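Side-chain contacts in 2-oxoglutarate dehydrogenase E3 component (Thermus thermophilus, PDB 2YQU), which probably oxidises dihydrolipoyl groups on lysines of partner proteins with NAD+ as electron acceptor, using one bound FAD per subunit and a redox-active disulfide: residues V231-P236 and R242-G247; V303-M308 and S314-A319; A430-P435 and I440-A445. One frame throughout, in Å; residues are numbered along the deposited sequence.

Interaction 1. Residues V231-P236 and R242-G247; sequences VTAVVP and RVELEG
Val235 and Arg242 face each other as a hydrogen-bonded pair of an antiparallel beta hairpin. Val235 N binds Arg242 O at 3.0 Å, and Arg242 N returns a bond to Val235 O. Their side chains run side by side on the same face of the sheet. CB of Val235 sits over the centre of the Arg242 guanidinium, 3.8 Å above its plane. The methyls CG1 and CG2 both reach NH2. Arg242 gets there with CG between its backbone N and carbonyl carbon (chi1 67°) and an extended chain beyond. At the guanidinium edge, Arg242 NE gives an almost straight bond of 3.0 Å to Glu244 OE1. This salt bridge lies in the guanidinium plane and uses the anti lone pair of OE1. Arg242 NH1 has a second acid partner, Glu237. Two bonds thus fix the rotation of the group. The other carboxylate oxygen, Glu244 OE2, lies 3.8 Å from Ala233 CB and takes a proton from a water. That water also binds Thr232 OG1.

Further along, Thr232 and Ala233 both stand opposite Glu244, a classic beta bulge. Glu244 O accepts Thr232 N at 2.9 Å and, weakly, Ala233 N at 3.4 Å. Glu244 N binds Ala233 O. Across the bulge, Val231 CG1 meets Val243 CG1 at 3.7 Å; past it, Val231 CG2 touches Leu245 CD2 at 3.8 Å.

Val231 is a known NAD+ contact of this protein, though no NAD+ is bound to this chain here. Val231, Val243 and Leu245 pack on Leu196 of strand 192-196. Val234 and Val243 lie on Val256 of strand 255-258. The hairpin therefore packs on part of the parallel Rossmann-type sheet of the NAD domain, and strand 250-253 extends it beyond strand 240-245.

Interaction 2. Residues V303-M308 and S314-A319; sequences VVRGPM and SEEGIA. With FAD (flavin-adenine dinucleotide), chain D; CO3 (carbonate ion), chain C.
The FAD-binding domain has a Rossmann-type parallel sheet, and this contact ties the loop after its outermost strand 297-299 to helix 310-326. Asp302, an FAD-binding residue, directly precedes the loop segment 303-308. The direct link across is one salt bridge. Arg305 NH1 gives a hydrogen bond of 2.9 Å to Glu316 OE2. The oxygen lies at the guanidinium edge, in its plane. On the acid side, NH1 arrives on the syn side of OE2 but 33° out of the carboxylate plane. The two flat groups are thus turned well apart, and of the guanidinium nitrogens NH1 makes the direct bond. Arg305 bends at chi2 (-72°), which swings its end back toward the helix, while Glu316 reaches out extended.

Glu316 is buried, and several partners hold its carboxylate. Tyr333 OH binds OE2 and also Arg305 NH2, a second link between the two groups. OE1 accepts from Gly301 N and forms a salt bridge with Lys312. Two positive groups would be expected to favour the charged form of Glu316. Val304 CG2 lies against Glu316 OE1 at 3.8 Å, a van der Waals contact, the two side chains passing in opposite directions.

The ends of the segments meet bound groups. Met308 O lies 3.2 Å from O3' of FAD. Ser314 OG is hydrogen-bonded to His311 O and sits 2.8 Å from O3 of a carbonate ion.

Interaction 3. Residues A430-P435 and I440-A445; sequences APHAHP and ILKEAA. With FAD (flavin-adenine dinucleotide), chain H.
His432 and Lys442 have the nearest CA atoms, 7.1 Å apart, where the irregular segment 430-435 runs past helix 438-449. The side chains cross at this point. Lys442 CB lies over one face of the His432 ring, 3.7 Å from its centroid and offset toward the rim, a CH-pi contact. Lys442 CG comes closest, 3.3 Å from His432 ND1. With CG anti to the backbone N (chi1 -179°) and the chain extended, Lys442 carries its methylenes over the ND1 side of the ring and on toward Ala430. There Lys442 CE is 4.1 Å from Ala430 O.

The ring is held at both nitrogens. His432 ND1 gives a weak bond of 2.8 Å to Ala430 O, bent to 118°. NE2 is hydrogen-bonded to Glu413. A water joins the two segments, accepting from Lys442 NZ at 2.7 Å and from His432 N at 3.1 Å. With an alanine here in place of the histidine, Glu413 would probably lose this partner, and the Lys442 methylenes the ring they rest on.

Two residues on, His434 O accepts a bond of 2.9 Å from N3 of the FAD held by the second subunit. His434 is the predicted proton acceptor, and its ND1 is hydrogen-bonded to Glu439. A cis peptide follows it, before Pro435.

All this belongs to the dimerisation domain. Ala430 and Pro431 pack on Phe419 of the second subunit. On the helix, Ile440, Leu441 and Ala444 lie against strand 385-391, and Ile440 also touches strand 363-369.

The three contacts follow one another along the chain and do not touch. Interactions 1 and 2 lie about 34 Å apart between centres, in the NAD and FAD domains. Interaction 3 is in the dimerisation domain, its centre about 48 Å from that of interaction 1 and 31 Å from that of interaction 2. The dimer brings the last two into relation. The FAD beside Met308 in interaction 2 also bonds, through its N3, the backbone O of His434 of the second subunit. Glu315, on the helix of interaction 2, forms a long, weak ion pair with Lys442 of the second subunit. Each FAD thus has Met308 of one chain and His434 of the other beside it.

Interaction 1. Residues V231-P236 and R242-G247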
# COMPACT_ATOMS: atom_id res chain seq x y z
N VAL A 231 33.22 -16.40 6.57
CA VAL A 231 34.28 -15.65 5.90
C VAL A 231 35.40 -15.40 6.90
O VAL A 231 35.16 -14.97 8.03
CB VAL A 231 33.75 -14.31 5.35
CG1 VAL A 231 34.88 -13.47 4.78
CG2 VAL A 231 32.67 -14.55 4.30
N THR A 232 36.63 -15.70 6.49
CA THR A 232 37.80 -15.57 7.36
C THR A 232 38.70 -14.40 6.96
O THR A 232 39.51 -13.96 7.78
CB THR A 232 38.62 -16.87 7.34
OG1 THR A 232 38.87 -17.29 6.00
CG2 THR A 232 37.83 -18.01 7.96
N ALA A 233 38.57 -13.91 5.73
CA ALA A 233 39.32 -12.73 5.30
C ALA A 233 38.66 -12.07 4.09
O ALA A 233 38.05 -12.73 3.27
CB ALA A 233 40.76 -13.11 4.95
N VAL A 234 38.79 -10.75 4.02
CA VAL A 234 38.46 -10.00 2.82
C VAL A 234 39.63 -9.07 2.57
O VAL A 234 39.97 -8.26 3.43
CB VAL A 234 37.15 -9.20 2.96
CG1 VAL A 234 36.82 -8.47 1.65
CG2 VAL A 234 36.01 -10.13 3.35
N VAL A 235 40.25 -9.20 1.40
CA VAL A 235 41.47 -8.47 1.09
C VAL A 235 41.38 -7.82 -0.29
O VAL A 235 41.02 -8.48 -1.25
CB VAL A 235 42.71 -9.41 1.13
CG1 VAL A 235 44.00 -8.60 0.97
CG2 VAL A 235 42.74 -10.22 2.41
N PRO A 236 41.69 -6.53 -0.39
CA PRO A 236 41.76 -5.89 -1.71
C PRO A 236 42.94 -6.41 -2.54
O PRO A 236 43.96 -6.81 -1.99
CB PRO A 236 41.92 -4.40 -1.39
CG PRO A 236 42.35 -4.32 0.02
CD PRO A 236 41.97 -5.59 0.71
N ARG A 242 39.61 -10.40 -2.94
CA ARG A 242 39.32 -11.78 -2.63
C ARG A 242 38.62 -11.93 -1.30
O ARG A 242 38.75 -11.08 -0.41
CB ARG A 242 40.59 -12.65 -2.68
CG ARG A 242 41.63 -12.38 -1.61
CD ARG A 242 42.79 -13.38 -1.63
NE ARG A 242 43.75 -13.14 -0.56
CZ ARG A 242 44.69 -12.19 -0.57
NH1 ARG A 242 44.83 -11.38 -1.61
NH2 ARG A 242 45.50 -12.07 0.47
N VAL A 243 37.86 -13.01 -1.18
CA VAL A 243 37.14 -13.36 0.02
C VAL A 243 37.52 -14.80 0.35
O VAL A 243 37.21 -15.71 -0.41
CB VAL A 243 35.61 -13.29 -0.20
CG1 VAL A 243 34.86 -13.70 1.07
CG2 VAL A 243 35.19 -11.89 -0.67
N GLU A 244 38.22 -15.00 1.46
CA GLU A 244 38.59 -16.34 1.89
C GLU A 244 37.53 -16.89 2.83
O GLU A 244 37.00 -16.17 3.68
CB GLU A 244 39.96 -16.30 2.56
CG GLU A 244 41.07 -15.80 1.65
CD GLU A 244 42.38 -15.54 2.38
OE1 GLU A 244 43.22 -14.80 1.84
OE2 GLU A 244 42.57 -16.06 3.50
N LEU A 245 37.22 -18.17 2.67
CA LEU A 245 36.26 -18.87 3.51
C LEU A 245 36.97 -19.90 4.38
O LEU A 245 38.02 -20.41 4.02
CB LEU A 245 35.20 -19.59 2.67
CG LEU A 245 34.46 -18.78 1.60
CD1 LEU A 245 33.45 -19.67 0.90
CD2 LEU A 245 33.78 -17.58 2.23
N GLU A 246 36.36 -20.22 5.52
CA GLU A 246 36.85 -21.29 6.37
C GLU A 246 36.92 -22.59 5.57
O GLU A 246 35.94 -22.98 4.93
CB GLU A 246 35.93 -21.48 7.58
CG GLU A 246 36.18 -22.78 8.33
CD GLU A 246 35.55 -22.80 9.70
OE1 GLU A 246 36.23 -23.26 10.64
OE2 GLU A 246 34.39 -22.36 9.85
N GLY A 247 38.09 -23.23 5.59
CA GLY A 247 38.32 -24.46 4.86
C GLY A 247 39.22 -24.32 3.64
O GLY A 247 39.67 -25.34 3.11
O HOH W 1 41.49 -16.84 5.69

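Interaction 2. Residues V303-M308 and S314-A319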
# COMPACT_ATOMS: atom_id res chain seq x y z
N VAL A 303 21.88 3.83 18.80
CA VAL A 303 22.85 3.78 19.89
C VAL A 303 22.35 3.02 21.14
O VAL A 303 23.13 2.72 22.02
CB VAL A 303 23.37 5.19 20.29
CG1 VAL A 303 22.43 5.89 21.27
CG2 VAL A 303 24.77 5.09 20.85
N VAL A 304 21.05 2.72 21.20
CA VAL A 304 20.48 1.94 22.29
C VAL A 304 19.87 0.64 21.76
O VAL A 304 19.83 0.41 20.55
CB VAL A 304 19.43 2.75 23.11
CG1 VAL A 304 20.03 4.08 23.58
CG2 VAL A 304 18.17 2.99 22.32
N ARG A 305 19.40 -0.20 22.67
CA ARG A 305 18.83 -1.51 22.32
C ARG A 305 17.63 -1.38 21.39
O ARG A 305 16.98 -0.34 21.35
CB ARG A 305 18.41 -2.28 23.59
CG ARG A 305 17.07 -1.87 24.22
CD ARG A 305 17.08 -0.52 24.91
NE ARG A 305 15.76 -0.12 25.39
CZ ARG A 305 14.87 0.57 24.69
NH1 ARG A 305 15.11 0.94 23.44
NH2 ARG A 305 13.71 0.90 25.25
N GLY A 306 17.32 -2.45 20.67
CA GLY A 306 16.13 -2.52 19.84
C GLY A 306 16.46 -2.46 18.36
O GLY A 306 17.61 -2.21 18.00
N PRO A 307 15.45 -2.67 17.51
CA PRO A 307 15.66 -2.72 16.06
C PRO A 307 16.28 -1.43 15.52
O PRO A 307 15.81 -0.34 15.85
CB PRO A 307 14.25 -2.93 15.49
CG PRO A 307 13.45 -3.47 16.62
CD PRO A 307 14.04 -2.88 17.86
N MET A 308 17.31 -1.56 14.70
CA MET A 308 18.04 -0.42 14.19
C MET A 308 17.33 0.08 12.94
O MET A 308 17.76 -0.19 11.81
CB MET A 308 19.49 -0.78 13.91
CG MET A 308 20.32 -0.92 15.15
SD MET A 308 22.06 -1.20 14.76
CE MET A 308 22.41 -2.34 15.98
N SER A 314 13.00 7.56 15.49
CA SER A 314 12.16 8.75 15.55
C SER A 314 11.07 8.60 16.60
O SER A 314 10.79 9.53 17.33
CB SER A 314 11.56 9.07 14.17
OG SER A 314 10.73 8.01 13.71
N GLU A 315 10.46 7.42 16.70
CA GLU A 315 9.43 7.21 17.71
C GLU A 315 10.00 7.31 19.11
O GLU A 315 9.33 7.79 20.02
CB GLU A 315 8.73 5.87 17.50
CG GLU A 315 7.84 5.83 16.27
CD GLU A 315 6.53 6.59 16.44
OE1 GLU A 315 6.51 7.61 17.15
OE2 GLU A 315 5.52 6.17 15.84
N GLU A 316 11.25 6.87 19.28
CA GLU A 316 11.94 6.95 20.56
C GLU A 316 12.28 8.40 20.88
O GLU A 316 12.20 8.82 22.03
CB GLU A 316 13.19 6.07 20.57
CG GLU A 316 12.89 4.61 20.84
CD GLU A 316 14.10 3.71 20.82
OE1 GLU A 316 15.15 4.11 20.27
OE2 GLU A 316 14.00 2.58 21.34
N GLY A 317 12.63 9.17 19.85
CA GLY A 317 12.87 10.59 19.98
C GLY A 317 11.63 11.32 20.48
O GLY A 317 11.72 12.14 21.41
N ILE A 318 10.48 11.00 19.90
CA ILE A 318 9.20 11.59 20.30
C ILE A 318 8.91 11.26 21.77
O ILE A 318 8.56 12.16 22.56
CB ILE A 318 8.04 11.08 19.40
CG1 ILE A 318 8.21 11.56 17.95
CG2 ILE A 318 6.68 11.53 19.96
CD1 ILE A 318 8.17 13.02 17.74
N ALA A 319 9.04 9.98 22.13
CA ALA A 319 8.72 9.51 23.48
C ALA A 319 9.67 10.11 24.52
O ALA A 319 9.25 10.41 25.64
CB ALA A 319 8.79 7.99 23.54
PA FAD D . 21.76 8.20 12.62
O1A FAD D . 22.94 7.37 12.31
O2A FAD D . 20.75 8.29 11.46
O5B FAD D . 22.24 9.66 13.08
C5B FAD D . 23.33 9.78 13.97
C4B FAD D . 24.01 11.10 13.65
O4B FAD D . 24.82 11.44 14.76
C3B FAD D . 24.93 11.01 12.44
O3B FAD D . 24.55 11.96 11.47
C2B FAD D . 26.31 11.32 12.99
O2B FAD D . 27.07 12.12 12.10
C1B FAD D . 26.00 12.05 14.28
N9A FAD D . 26.98 11.94 15.37
C8A FAD D . 27.49 10.81 15.95
N7A FAD D . 28.31 11.18 16.95
C5A FAD D . 28.34 12.53 17.02
C6A FAD D . 29.01 13.43 17.84
N6A FAD D . 29.70 13.04 18.91
N1A FAD D . 28.79 14.76 17.64
C2A FAD D . 27.95 15.24 16.66
N3A FAD D . 27.29 14.34 15.85
C4A FAD D . 27.50 13.02 16.03
N1 FAD D . 16.22 2.11 8.31
C2 FAD D . 14.88 2.03 8.02
O2 FAD D . 14.03 2.14 8.91
N3 FAD D . 14.47 1.82 6.73
C4 FAD D . 15.39 1.67 5.72
O4 FAD D . 14.96 1.69 4.57
C4X FAD D . 16.75 1.76 5.98
N5 FAD D . 17.69 1.62 4.97
C5X FAD D . 19.04 1.71 5.27
C6 FAD D . 19.98 1.56 4.24
C7 FAD D . 21.35 1.65 4.53
C7M FAD D . 22.33 1.60 3.38
C8 FAD D . 21.78 1.89 5.83
C8M FAD D . 23.19 2.30 6.13
C9 FAD D . 20.84 2.03 6.86
C9A FAD D . 19.47 1.93 6.58
N10 FAD D . 18.52 2.06 7.60
C10 FAD D . 17.17 1.97 7.29
C1' FAD D . 18.91 2.17 9.06
C2' FAD D . 18.82 3.65 9.45
O2' FAD D . 19.68 4.44 8.65
C3' FAD D . 19.10 3.87 10.94
O3' FAD D . 18.28 3.00 11.71
C4' FAD D . 18.78 5.30 11.35
O4' FAD D . 19.56 6.21 10.60
C5' FAD D . 19.01 5.49 12.85
O5' FAD D . 18.79 6.84 13.21
P FAD D . 19.59 7.50 14.44
O1P FAD D . 19.09 8.89 14.65
O2P FAD D . 19.59 6.59 15.65
O3P FAD D . 21.14 7.59 13.97
C CO3 C . 11.18 8.98 10.46
O1 CO3 C . 11.12 10.25 10.14
O2 CO3 C . 12.28 8.32 10.30
O3 CO3 C . 10.14 8.35 10.95

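Interaction 3. Residues A430-P435 and I440-A445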
# COMPACT_ATOMS: atom_id res chain seq x y z
N ALA A 430 -13.11 -5.70 8.87
CA ALA A 430 -13.03 -4.33 8.38
C ALA A 430 -13.13 -4.32 6.85
O ALA A 430 -12.65 -5.25 6.20
CB ALA A 430 -11.74 -3.68 8.83
N PRO A 431 -13.78 -3.31 6.28
CA PRO A 431 -13.88 -3.23 4.82
C PRO A 431 -12.52 -3.10 4.17
O PRO A 431 -11.64 -2.42 4.69
CB PRO A 431 -14.71 -1.97 4.58
CG PRO A 431 -15.41 -1.71 5.87
CD PRO A 431 -14.50 -2.21 6.94
N HIS A 432 -12.35 -3.78 3.05
CA HIS A 432 -11.15 -3.62 2.25
C HIS A 432 -11.55 -3.48 0.80
O HIS A 432 -12.37 -4.26 0.31
CB HIS A 432 -10.23 -4.81 2.42
CG HIS A 432 -9.58 -4.88 3.77
ND1 HIS A 432 -10.17 -5.51 4.85
CD2 HIS A 432 -8.43 -4.34 4.24
CE1 HIS A 432 -9.39 -5.40 5.90
NE2 HIS A 432 -8.32 -4.70 5.56
N ALA A 433 -10.99 -2.47 0.14
CA ALA A 433 -11.23 -2.20 -1.27
C ALA A 433 -10.96 -3.42 -2.13
O ALA A 433 -9.97 -4.13 -1.94
CB ALA A 433 -10.33 -1.04 -1.72
N HIS A 434 -11.88 -3.68 -3.07
CA HIS A 434 -11.66 -4.70 -4.08
C HIS A 434 -11.47 -4.03 -5.45
O HIS A 434 -12.20 -3.10 -5.76
CB HIS A 434 -12.86 -5.63 -4.13
CG HIS A 434 -12.77 -6.67 -5.20
ND1 HIS A 434 -12.04 -7.82 -5.06
CD2 HIS A 434 -13.31 -6.72 -6.44
CE1 HIS A 434 -12.13 -8.54 -6.16
NE2 HIS A 434 -12.90 -7.89 -7.02
N PRO A 435 -10.52 -4.47 -6.28
CA PRO A 435 -9.50 -5.48 -5.95
C PRO A 435 -8.24 -4.79 -5.45
O PRO A 435 -7.74 -3.89 -6.12
CB PRO A 435 -9.23 -6.15 -7.30
CG PRO A 435 -9.72 -5.17 -8.35
CD PRO A 435 -10.39 -4.01 -7.67
N ILE A 440 -5.49 -9.38 0.79
CA ILE A 440 -4.65 -10.51 1.22
C ILE A 440 -4.50 -10.49 2.74
O ILE A 440 -4.57 -11.53 3.40
CB ILE A 440 -3.27 -10.47 0.53
CG1 ILE A 440 -3.44 -10.56 -1.00
CG2 ILE A 440 -2.35 -11.59 1.05
CD1 ILE A 440 -2.19 -10.21 -1.76
N LEU A 441 -4.26 -9.31 3.30
CA LEU A 441 -4.20 -9.14 4.75
C LEU A 441 -5.54 -9.47 5.40
O LEU A 441 -5.58 -10.15 6.42
CB LEU A 441 -3.78 -7.72 5.10
CG LEU A 441 -3.75 -7.38 6.60
CD1 LEU A 441 -2.75 -8.27 7.34
CD2 LEU A 441 -3.41 -5.93 6.77
N LYS A 442 -6.63 -8.98 4.80
CA LYS A 442 -7.98 -9.23 5.30
C LYS A 442 -8.24 -10.73 5.44
O LYS A 442 -8.67 -11.18 6.50
CB LYS A 442 -9.02 -8.64 4.35
CG LYS A 442 -10.47 -8.82 4.80
CD LYS A 442 -11.42 -8.52 3.65
CE LYS A 442 -12.86 -8.77 4.04
NZ LYS A 442 -13.71 -8.96 2.83
N GLU A 443 -7.96 -11.48 4.38
CA GLU A 443 -8.24 -12.92 4.36
C GLU A 443 -7.30 -13.67 5.30
O GLU A 443 -7.72 -14.61 5.95
CB GLU A 443 -8.16 -13.49 2.93
CG GLU A 443 -9.21 -12.94 1.96
CD GLU A 443 -10.59 -13.55 2.11
OE1 GLU A 443 -10.73 -14.63 2.71
OE2 GLU A 443 -11.57 -12.93 1.64
N ALA A 444 -6.03 -13.24 5.38
CA ALA A 444 -5.09 -13.83 6.33
C ALA A 444 -5.61 -13.66 7.76
O ALA A 444 -5.53 -14.58 8.57
CB ALA A 444 -3.71 -13.20 6.19
N ALA A 445 -6.16 -12.48 8.05
CA ALA A 445 -6.67 -12.17 9.38
C ALA A 445 -7.88 -13.02 9.70
O ALA A 445 -7.98 -13.55 10.79
CB ALA A 445 -7.01 -10.71 9.49
PA FAD H . -23.12 -8.14 -9.92
O1A FAD H . -23.56 -7.36 -11.10
O2A FAD H . -21.60 -8.27 -9.82
O5B FAD H . -23.78 -9.61 -9.95
C5B FAD H . -25.14 -9.77 -10.25
C4B FAD H . -25.29 -11.08 -11.00
O4B FAD H . -26.67 -11.42 -11.00
C3B FAD H . -24.85 -10.98 -12.45
O3B FAD H . -23.84 -11.95 -12.67
C2B FAD H . -26.12 -11.24 -13.25
O2B FAD H . -25.89 -11.98 -14.42
C1B FAD H . -26.99 -11.99 -12.25
N9A FAD H . -28.44 -11.86 -12.42
C8A FAD H . -29.18 -10.72 -12.53
N7A FAD H . -30.48 -11.06 -12.63
C5A FAD H . -30.59 -12.40 -12.58
C6A FAD H . -31.67 -13.27 -12.64
N6A FAD H . -32.92 -12.85 -12.43
N1A FAD H . -31.40 -14.61 -12.56
C2A FAD H . -30.13 -15.12 -12.42
N3A FAD H . -29.07 -14.24 -12.35
C4A FAD H . -29.31 -12.92 -12.45
N1 FAD H . -16.26 -2.14 -8.12
C2 FAD H . -15.22 -2.03 -7.22
O2 FAD H . -15.45 -2.12 -6.01
N3 FAD H . -13.94 -1.84 -7.67
C4 FAD H . -13.67 -1.73 -9.02
O4 FAD H . -12.50 -1.90 -9.38
C4X FAD H . -14.72 -1.83 -9.94
N5 FAD H . -14.49 -1.73 -11.29
C5X FAD H . -15.54 -1.85 -12.18
C6 FAD H . -15.29 -1.75 -13.54
C7 FAD H . -16.32 -1.86 -14.47
C7M FAD H . -15.98 -1.75 -15.94
C8 FAD H . -17.62 -2.08 -14.04
C8M FAD H . -18.66 -2.58 -15.01
C9 FAD H . -17.89 -2.18 -12.67
C9A FAD H . -16.85 -2.06 -11.73
N10 FAD H . -17.08 -2.15 -10.37
C10 FAD H . -16.02 -2.03 -9.47
C1' FAD H . -18.47 -2.23 -9.79
C2' FAD H . -18.76 -3.68 -9.44
O2' FAD H . -18.64 -4.50 -10.58
C3' FAD H . -20.13 -3.85 -8.81
O3' FAD H . -20.25 -2.94 -7.73
C4' FAD H . -20.31 -5.27 -8.29
O4' FAD H . -20.17 -6.22 -9.33
C5' FAD H . -21.66 -5.42 -7.61
O5' FAD H . -21.80 -6.75 -7.17
P FAD H . -23.26 -7.41 -7.12
O1P FAD H . -23.16 -8.77 -6.56
O2P FAD H . -24.27 -6.52 -6.39
O3P FAD H . -23.79 -7.47 -8.63
O HOH W 2 -14.15 -6.26 2.57